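Local structure of endo-beta-mannanase (Opitutaceae bacterium TAV5, 7BOB) at residues A382-L387 / V442-I447; L436-E441 / V464-Q469. The protein hydrolyses beta-1,4-mannosidic linkages, acting as an exo-beta-1,4-mannosidase of glycoside hydrolase family 5, probably on mannan-derived sugars in the hindgut of a wood-feeding termite. One frame throughout, in Å; residues are numbered along the deposited sequence.

Interaction 1 (A382-L387 / V442-I447); sequences APTVHL and VERIII
Arg-444 grips the carbonyl oxygen of Thr-384 side-on with two nitrogens: NE donates at 2.9 Å to Thr-384 O, and NH2, less straight, at 3.2 Å to the same oxygen. Both bonds lie close to the guanidinium plane, which a bend at chi3 (-78°) turns edge-first to the carbonyl. Glu-425 ties both residues together, OE2 forming a salt bridge with Arg-444 NH2 and OE1 a hydrogen bond with Thr-384 OG1. A leucine in place of Arg-444 would probably leave Thr-384 O without these two donors and the Glu-425 carboxylate without this cation. Two backbone bonds join the strands, His-386 N to Arg-444 O and Ile-446 N to His-386 O, both 2.9 Å, in the parallel pairing of strands 385-389 and 444-448, neighbours inside the mixed sheet of the C-terminal alpha/beta domain. On one sheet face the His-386 ring takes a CH-pi contact: Val-442 CG2 stands over its centre, 3.6 Å from the centroid and 13° off the normal. The apolar contacts belong to the opposite face, where Val-385 CG2 meets Ile-446 CD1 at 3.7 Å and Leu-387 lies beside Ile-446; Leu-420 of helix 406-422 touches Leu-387 and Ile-446.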
ATOM      1  N   ALA A 382      -1.444 -35.967  25.067  1.00 93.85           N
ATOM      2  CA  ALA A 382      -2.220 -36.099  23.835  1.00 87.95           C
ATOM      3  C   ALA A 382      -3.023 -34.860  23.451  1.00 88.41           C
ATOM      4  O   ALA A 382      -3.402 -34.058  24.317  1.00 89.91           O
ATOM      5  CB  ALA A 382      -3.166 -37.298  23.932  1.00 91.11           C
ATOM      6  N   PRO A 383      -3.272 -34.661  22.138  1.00 81.28           N
ATOM      7  CA  PRO A 383      -4.187 -33.602  21.692  1.00 76.24           C
ATOM      8  C   PRO A 383      -5.505 -34.160  21.157  1.00 72.29           C
ATOM      9  O   PRO A 383      -5.529 -35.200  20.488  1.00 73.04           O
ATOM     10  CB  PRO A 383      -3.384 -32.888  20.586  1.00 70.05           C
ATOM     11  CG  PRO A 383      -2.063 -33.718  20.418  1.00 73.78           C
ATOM     12  CD  PRO A 383      -2.357 -35.047  21.055  1.00 79.60           C
ATOM     13  N   THR A 384      -6.606 -33.474  21.445  1.00 64.67           N
ATOM     14  CA  THR A 384      -7.934 -33.927  21.061  1.00 61.83           C
ATOM     15  C   THR A 384      -8.423 -33.322  19.741  1.00 63.29           C
ATOM     16  O   THR A 384      -9.563 -33.594  19.343  1.00 66.11           O
ATOM     17  CB  THR A 384      -8.916 -33.604  22.194  1.00 63.76           C
ATOM     18  OG1 THR A 384      -8.983 -32.188  22.372  1.00 67.04           O
ATOM     19  CG2 THR A 384      -8.435 -34.225  23.515  1.00 65.34           C
ATOM     20  N   VAL A 385      -7.594 -32.518  19.057  1.00 60.65           N
ATOM     21  CA  VAL A 385      -7.925 -31.878  17.782  1.00 59.11           C
ATOM     22  C   VAL A 385      -6.678 -31.192  17.219  1.00 60.15           C
ATOM     23  O   VAL A 385      -5.838 -30.681  17.976  1.00 57.53           O
ATOM     24  CB  VAL A 385      -9.087 -30.880  17.949  1.00 60.65           C
ATOM     25  CG1 VAL A 385      -8.614 -29.546  18.556  1.00 55.15           C
ATOM     26  CG2 VAL A 385      -9.784 -30.675  16.644  1.00 64.40           C
ATOM     27  N   HIS A 386      -6.534 -31.189  15.891  1.00 56.66           N
ATOM     28  CA  HIS A 386      -5.348 -30.654  15.222  1.00 56.23           C
ATOM     29  C   HIS A 386      -5.737 -29.593  14.190  1.00 54.00           C
ATOM     30  O   HIS A 386      -6.612 -29.825  13.352  1.00 54.29           O
ATOM     31  CB  HIS A 386      -4.555 -31.774  14.533  1.00 54.16           C
ATOM     32  CG  HIS A 386      -3.807 -32.665  15.482  1.00 59.54           C
ATOM     33  ND1 HIS A 386      -4.436 -33.586  16.293  1.00 59.91           N
ATOM     34  CD2 HIS A 386      -2.480 -32.775  15.747  1.00 55.53           C
ATOM     35  CE1 HIS A 386      -3.530 -34.221  17.015  1.00 58.88           C
ATOM     36  NE2 HIS A 386      -2.338 -33.750  16.699  1.00 55.05           N
ATOM     37  N   LEU A 387      -5.081 -28.436  14.249  1.00 50.80           N
ATOM     38  CA  LEU A 387      -5.260 -27.403  13.237  1.00 51.14           C
ATOM     39  C   LEU A 387      -4.387 -27.712  12.023  1.00 51.64           C
ATOM     40  O   LEU A 387      -3.240 -28.147  12.164  1.00 46.16           O
ATOM     41  CB  LEU A 387      -4.900 -26.039  13.815  1.00 51.40           C
ATOM     42  CG  LEU A 387      -5.694 -25.589  15.039  1.00 48.48           C
ATOM     43  CD1 LEU A 387      -5.022 -24.371  15.675  1.00 50.46           C
ATOM     44  CD2 LEU A 387      -7.126 -25.274  14.634  1.00 51.84           C
ATOM     45  N   VAL A 442      -3.882 -38.840  14.742  1.00 68.54           N
ATOM     46  CA  VAL A 442      -4.553 -37.556  14.560  1.00 61.43           C
ATOM     47  C   VAL A 442      -5.984 -37.870  14.121  1.00 63.07           C
ATOM     48  O   VAL A 442      -6.238 -38.260  12.972  1.00 59.27           O
ATOM     49  CB  VAL A 442      -3.806 -36.663  13.559  1.00 66.16           C
ATOM     50  CG1 VAL A 442      -4.642 -35.465  13.159  1.00 55.38           C
ATOM     51  CG2 VAL A 442      -2.462 -36.188  14.158  1.00 59.50           C
ATOM     52  N   GLU A 443      -6.934 -37.736  15.044  1.00 59.79           N
ATOM     53  CA  GLU A 443      -8.289 -38.174  14.752  1.00 63.01           C
ATOM     54  C   GLU A 443      -9.205 -37.057  14.258  1.00 63.45           C
ATOM     55  O   GLU A 443     -10.164 -37.336  13.533  1.00 59.23           O
ATOM     56  CB  GLU A 443      -8.910 -38.831  15.986  1.00 68.89           C
ATOM     57  CG  GLU A 443     -10.077 -39.774  15.641  1.00 77.10           C
ATOM     58  CD  GLU A 443     -11.087 -39.922  16.771  1.00 84.27           C
ATOM     59  OE1 GLU A 443     -12.273 -39.556  16.565  1.00 81.24           O
ATOM     60  OE2 GLU A 443     -10.689 -40.411  17.861  1.00 89.03           O
ATOM     61  N   ARG A 444      -8.943 -35.805  14.633  1.00 59.40           N
ATOM     62  CA  ARG A 444      -9.792 -34.681  14.267  1.00 55.78           C
ATOM     63  C   ARG A 444      -8.929 -33.544  13.740  1.00 59.11           C
ATOM     64  O   ARG A 444      -7.923 -33.169  14.366  1.00 58.34           O
ATOM     65  CB  ARG A 444     -10.632 -34.233  15.462  1.00 57.76           C
ATOM     66  CG  ARG A 444     -11.196 -35.421  16.247  1.00 62.17           C
ATOM     67  CD  ARG A 444     -12.436 -35.062  17.014  1.00 65.13           C
ATOM     68  NE  ARG A 444     -12.122 -34.337  18.238  1.00 62.66           N
ATOM     69  CZ  ARG A 444     -13.028 -33.693  18.965  1.00 64.12           C
ATOM     70  NH1 ARG A 444     -14.299 -33.686  18.585  1.00 70.75           N
ATOM     71  NH2 ARG A 444     -12.670 -33.051  20.065  1.00 63.74           N
ATOM     72  N   ILE A 445      -9.321 -33.014  12.577  1.00 54.36           N
ATOM     73  CA  ILE A 445      -8.569 -31.989  11.863  1.00 52.62           C
ATOM     74  C   ILE A 445      -9.508 -30.837  11.547  1.00 53.96           C
ATOM     75  O   ILE A 445     -10.595 -31.051  10.992  1.00 53.44           O
ATOM     76  CB  ILE A 445      -7.934 -32.528  10.566  1.00 51.82           C
ATOM     77  CG1 ILE A 445      -6.739 -33.442  10.890  1.00 50.55           C
ATOM     78  CG2 ILE A 445      -7.484 -31.366   9.693  1.00 48.35           C
ATOM     79  CD1 ILE A 445      -6.104 -34.082   9.668  1.00 48.85           C
ATOM     80  N   ILE A 446      -9.094 -29.624  11.902  1.00 49.39           N
ATOM     81  CA  ILE A 446      -9.849 -28.418  11.602  1.00 52.44           C
ATOM     82  C   ILE A 446      -9.060 -27.612  10.585  1.00 52.54           C
ATOM     83  O   ILE A 446      -7.879 -27.308  10.805  1.00 51.11           O
ATOM     84  CB  ILE A 446     -10.127 -27.582  12.859  1.00 52.54           C
ATOM     85  CG1 ILE A 446     -10.921 -28.395  13.873  1.00 52.78           C
ATOM     86  CG2 ILE A 446     -10.926 -26.336  12.487  1.00 49.49           C
ATOM     87  CD1 ILE A 446     -11.216 -27.614  15.126  1.00 54.29           C
ATOM     88  N   ILE A 447      -9.698 -27.286   9.471  1.00 44.74           N
ATOM     89  CA  ILE A 447      -9.106 -26.420   8.463  1.00 47.01           C
ATOM     90  C   ILE A 447      -9.722 -25.036   8.633  1.00 51.56           C
ATOM     91  O   ILE A 447     -10.944 -24.864   8.494  1.00 49.72           O
ATOM     92  CB  ILE A 447      -9.327 -26.975   7.049  1.00 51.56           C
ATOM     93  CG1 ILE A 447      -8.730 -28.382   6.920  1.00 48.88           C
ATOM     94  CG2 ILE A 447      -8.771 -26.019   6.020  1.00 49.46           C
ATOM     95  CD1 ILE A 447      -8.919 -29.016   5.539  1.00 47.96           C
TER

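Interaction 2 (L436-E441 / V464-Q469); sequences LPSPSE and VEQGGQ
Gly-467 O, on the residue that backs the Pro-439 ring, accepts the shortest polar bond here, 2.8 Å from Gln-469 NE2. The donor approaches from well above the carbonyl plane, while the oxygen stays in the plane of the Gln-469 amide; Thr-585 OG1 holds OE1 of that amide, so both its ends are bound. Across the contact itself no hydrogen bond forms, and Pro-439 carries most of the meeting. Its CG points at the backbone where helix 454-465 ends, 3.5 Å from Gln-466 O and 3.7 Å from Gly-468 N, and its CB lies 4.0 Å from Gly-467 C. That backbone is a Schellman motif: Gly-468 N bonds back to Trp-463 O and Gly-467 N to Val-464 O, the latter at 2.9 Å. Gly-467 is its C-prime residue, with phi 122°, where a beta carbon would be jammed against Gln-466 O and would come into contact with Pro-439 CB. Trp-463, in the last turn of the helix, touches the proline too, so the ring sits against both helix and cap. Gln-466 crosses the ring at about a right angle. With CG beside its own backbone N (chi1 -42°) and the chain extended beyond, it brings OE1 to 3.6 Å from Pro-439 CD, and CB also lies against the ring; NE2 makes a weak bond to Ser-462 OG. Pro-439 and Ser-440 are the central residues of a type I beta turn, closed by Glu-441 N to Ser-438 O (2.9 Å).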
ATOM      1  N   LEU A 436      -0.518 -37.622   5.887  1.00 66.62           N
ATOM      2  CA  LEU A 436      -1.263 -37.338   7.106  1.00 65.11           C
ATOM      3  C   LEU A 436      -1.170 -38.516   8.078  1.00 65.61           C
ATOM      4  O   LEU A 436      -1.256 -39.678   7.666  1.00 67.35           O
ATOM      5  CB  LEU A 436      -2.727 -37.031   6.787  1.00 61.19           C
ATOM      6  CG  LEU A 436      -3.020 -35.654   6.174  1.00 63.90           C
ATOM      7  CD1 LEU A 436      -4.518 -35.496   5.893  1.00 58.42           C
ATOM      8  CD2 LEU A 436      -2.523 -34.524   7.058  1.00 57.09           C
ATOM      9  N   PRO A 437      -0.979 -38.241   9.365  1.00 66.44           N
ATOM     10  CA  PRO A 437      -0.995 -39.320  10.361  1.00 66.59           C
ATOM     11  C   PRO A 437      -2.292 -40.105  10.287  1.00 68.29           C
ATOM     12  O   PRO A 437      -3.363 -39.543  10.060  1.00 65.82           O
ATOM     13  CB  PRO A 437      -0.874 -38.574  11.695  1.00 65.46           C
ATOM     14  CG  PRO A 437      -0.227 -37.273  11.345  1.00 65.06           C
ATOM     15  CD  PRO A 437      -0.730 -36.922   9.968  1.00 66.02           C
ATOM     16  N   SER A 438      -2.189 -41.415  10.477  1.00 67.64           N
ATOM     17  CA  SER A 438      -3.378 -42.245  10.438  1.00 69.68           C
ATOM     18  C   SER A 438      -4.350 -41.777  11.524  1.00 69.54           C
ATOM     19  O   SER A 438      -3.935 -41.190  12.532  1.00 68.25           O
ATOM     20  CB  SER A 438      -3.014 -43.716  10.632  1.00 73.17           C
ATOM     21  OG  SER A 438      -4.177 -44.518  10.640  1.00 80.47           O
ATOM     22  N   PRO A 439      -5.655 -41.968  11.319  1.00 62.75           N
ATOM     23  CA  PRO A 439      -6.645 -41.390  12.249  1.00 66.53           C
ATOM     24  C   PRO A 439      -6.564 -41.912  13.679  1.00 69.03           C
ATOM     25  O   PRO A 439      -7.247 -41.355  14.547  1.00 69.31           O
ATOM     26  CB  PRO A 439      -7.995 -41.749  11.604  1.00 63.48           C
ATOM     27  CG  PRO A 439      -7.693 -41.954  10.164  1.00 63.06           C
ATOM     28  CD  PRO A 439      -6.281 -42.505  10.098  1.00 63.91           C
ATOM     29  N   SER A 440      -5.761 -42.945  13.960  1.00 71.86           N
ATOM     30  CA  SER A 440      -5.580 -43.353  15.354  1.00 74.72           C
ATOM     31  C   SER A 440      -4.666 -42.386  16.109  1.00 77.97           C
ATOM     32  O   SER A 440      -4.811 -42.225  17.329  1.00 79.40           O
ATOM     33  CB  SER A 440      -5.043 -44.787  15.429  1.00 74.73           C
ATOM     34  OG  SER A 440      -4.090 -45.064  14.414  1.00 76.11           O
ATOM     35  N   GLU A 441      -3.734 -41.732  15.407  1.00 73.59           N
ATOM     36  CA  GLU A 441      -2.886 -40.691  15.992  1.00 75.95           C
ATOM     37  C   GLU A 441      -3.557 -39.315  15.943  1.00 72.90           C
ATOM     38  O   GLU A 441      -3.763 -38.674  16.982  1.00 69.41           O
ATOM     39  CB  GLU A 441      -1.531 -40.638  15.269  1.00 75.33           C
ATOM     40  CG  GLU A 441      -0.999 -41.990  14.828  1.00 79.42           C
ATOM     41  CD  GLU A 441      -0.656 -42.892  16.008  1.00 91.36           C
ATOM     42  OE1 GLU A 441      -0.035 -42.396  16.984  1.00 94.05           O
ATOM     43  OE2 GLU A 441      -1.021 -44.095  15.967  1.00 90.80           O
ATOM     44  N   VAL A 464      -9.760 -39.108   5.606  1.00 58.64           N
ATOM     45  CA  VAL A 464     -11.148 -39.169   6.069  1.00 60.27           C
ATOM     46  C   VAL A 464     -11.717 -40.565   5.855  1.00 60.67           C
ATOM     47  O   VAL A 464     -12.512 -41.058   6.662  1.00 61.60           O
ATOM     48  CB  VAL A 464     -12.011 -38.094   5.373  1.00 60.18           C
ATOM     49  CG1 VAL A 464     -13.492 -38.304   5.696  1.00 58.33           C
ATOM     50  CG2 VAL A 464     -11.577 -36.665   5.757  1.00 53.48           C
ATOM     51  N   GLU A 465     -11.316 -41.219   4.766  1.00 61.26           N
ATOM     52  CA  GLU A 465     -11.837 -42.543   4.455  1.00 64.04           C
ATOM     53  C   GLU A 465     -11.487 -43.564   5.533  1.00 66.41           C
ATOM     54  O   GLU A 465     -12.285 -44.463   5.819  1.00 68.89           O
ATOM     55  CB  GLU A 465     -11.316 -43.013   3.101  1.00 67.18           C
ATOM     56  CG  GLU A 465     -12.404 -43.119   2.065  1.00 73.95           C
ATOM     57  CD  GLU A 465     -11.908 -43.735   0.774  1.00 84.31           C
ATOM     58  OE1 GLU A 465     -12.764 -44.006  -0.105  1.00 84.15           O
ATOM     59  OE2 GLU A 465     -10.667 -43.947   0.651  1.00 80.54           O
ATOM     60  N   GLN A 466     -10.301 -43.449   6.133  1.00 63.55           N
ATOM     61  CA  GLN A 466      -9.896 -44.327   7.218  1.00 65.69           C
ATOM     62  C   GLN A 466     -10.421 -43.877   8.573  1.00 63.70           C
ATOM     63  O   GLN A 466     -10.023 -44.454   9.587  1.00 68.17           O
ATOM     64  CB  GLN A 466      -8.365 -44.446   7.295  1.00 61.51           C
ATOM     65  CG  GLN A 466      -7.643 -44.577   5.973  1.00 62.49           C
ATOM     66  CD  GLN A 466      -6.133 -44.309   6.111  1.00 74.72           C
ATOM     67  OE1 GLN A 466      -5.555 -44.479   7.191  1.00 77.30           O
ATOM     68  NE2 GLN A 466      -5.497 -43.865   5.019  1.00 70.74           N
ATOM     69  N   GLY A 467     -11.267 -42.858   8.637  1.00 60.25           N
ATOM     70  CA  GLY A 467     -11.947 -42.534   9.882  1.00 62.31           C
ATOM     71  C   GLY A 467     -11.720 -41.134  10.408  1.00 59.46           C
ATOM     72  O   GLY A 467     -12.283 -40.789  11.457  1.00 60.11           O
ATOM     73  N   GLY A 468     -10.931 -40.303   9.736  1.00 58.40           N
ATOM     74  CA  GLY A 468     -10.735 -38.948  10.219  1.00 57.56           C
ATOM     75  C   GLY A 468     -12.036 -38.161  10.245  1.00 60.03           C
ATOM     76  O   GLY A 468     -12.879 -38.279   9.351  1.00 56.71           O
ATOM     77  N   GLN A 469     -12.206 -37.365  11.300  1.00 59.69           N
ATOM     78  CA  GLN A 469     -13.267 -36.365  11.388  1.00 57.57           C
ATOM     79  C   GLN A 469     -12.698 -35.008  10.962  1.00 57.48           C
ATOM     80  O   GLN A 469     -11.807 -34.470  11.634  1.00 57.51           O
ATOM     81  CB  GLN A 469     -13.815 -36.286  12.810  1.00 62.41           C
ATOM     82  CG  GLN A 469     -14.030 -37.631  13.469  1.00 67.31           C
ATOM     83  CD  GLN A 469     -15.071 -38.428  12.735  1.00 67.53           C
ATOM     84  OE1 GLN A 469     -16.238 -38.046  12.707  1.00 65.43           O
ATOM     85  NE2 GLN A 469     -14.651 -39.525  12.107  1.00 65.22           N
TER

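How the interactions relate
The segments alternate along the chain, 382-387, 436-441, 442-447, 464-469, so the loop of interaction 2 runs directly into the second segment of interaction 1. Their centres are 10 Å apart. Strand 444-448, helix 454-465 and strand 469-473 form a beta-alpha-beta unit: interaction 1 pairs its first strand with 385-389, and interaction 2 lies where its helix gives way to its second strand. Gln-469 joins the two, its N probably bonding Glu-443 O (3.0 Å) and its O probably accepting from Ile-445 N (3.0 Å). Val-442 CG2 also packs on Pro-437 CG at 3.8 Å. Both interactions lie in the C-terminal domain, separate from the eight-stranded barrel that, as in family 5 relatives, probably houses the active site.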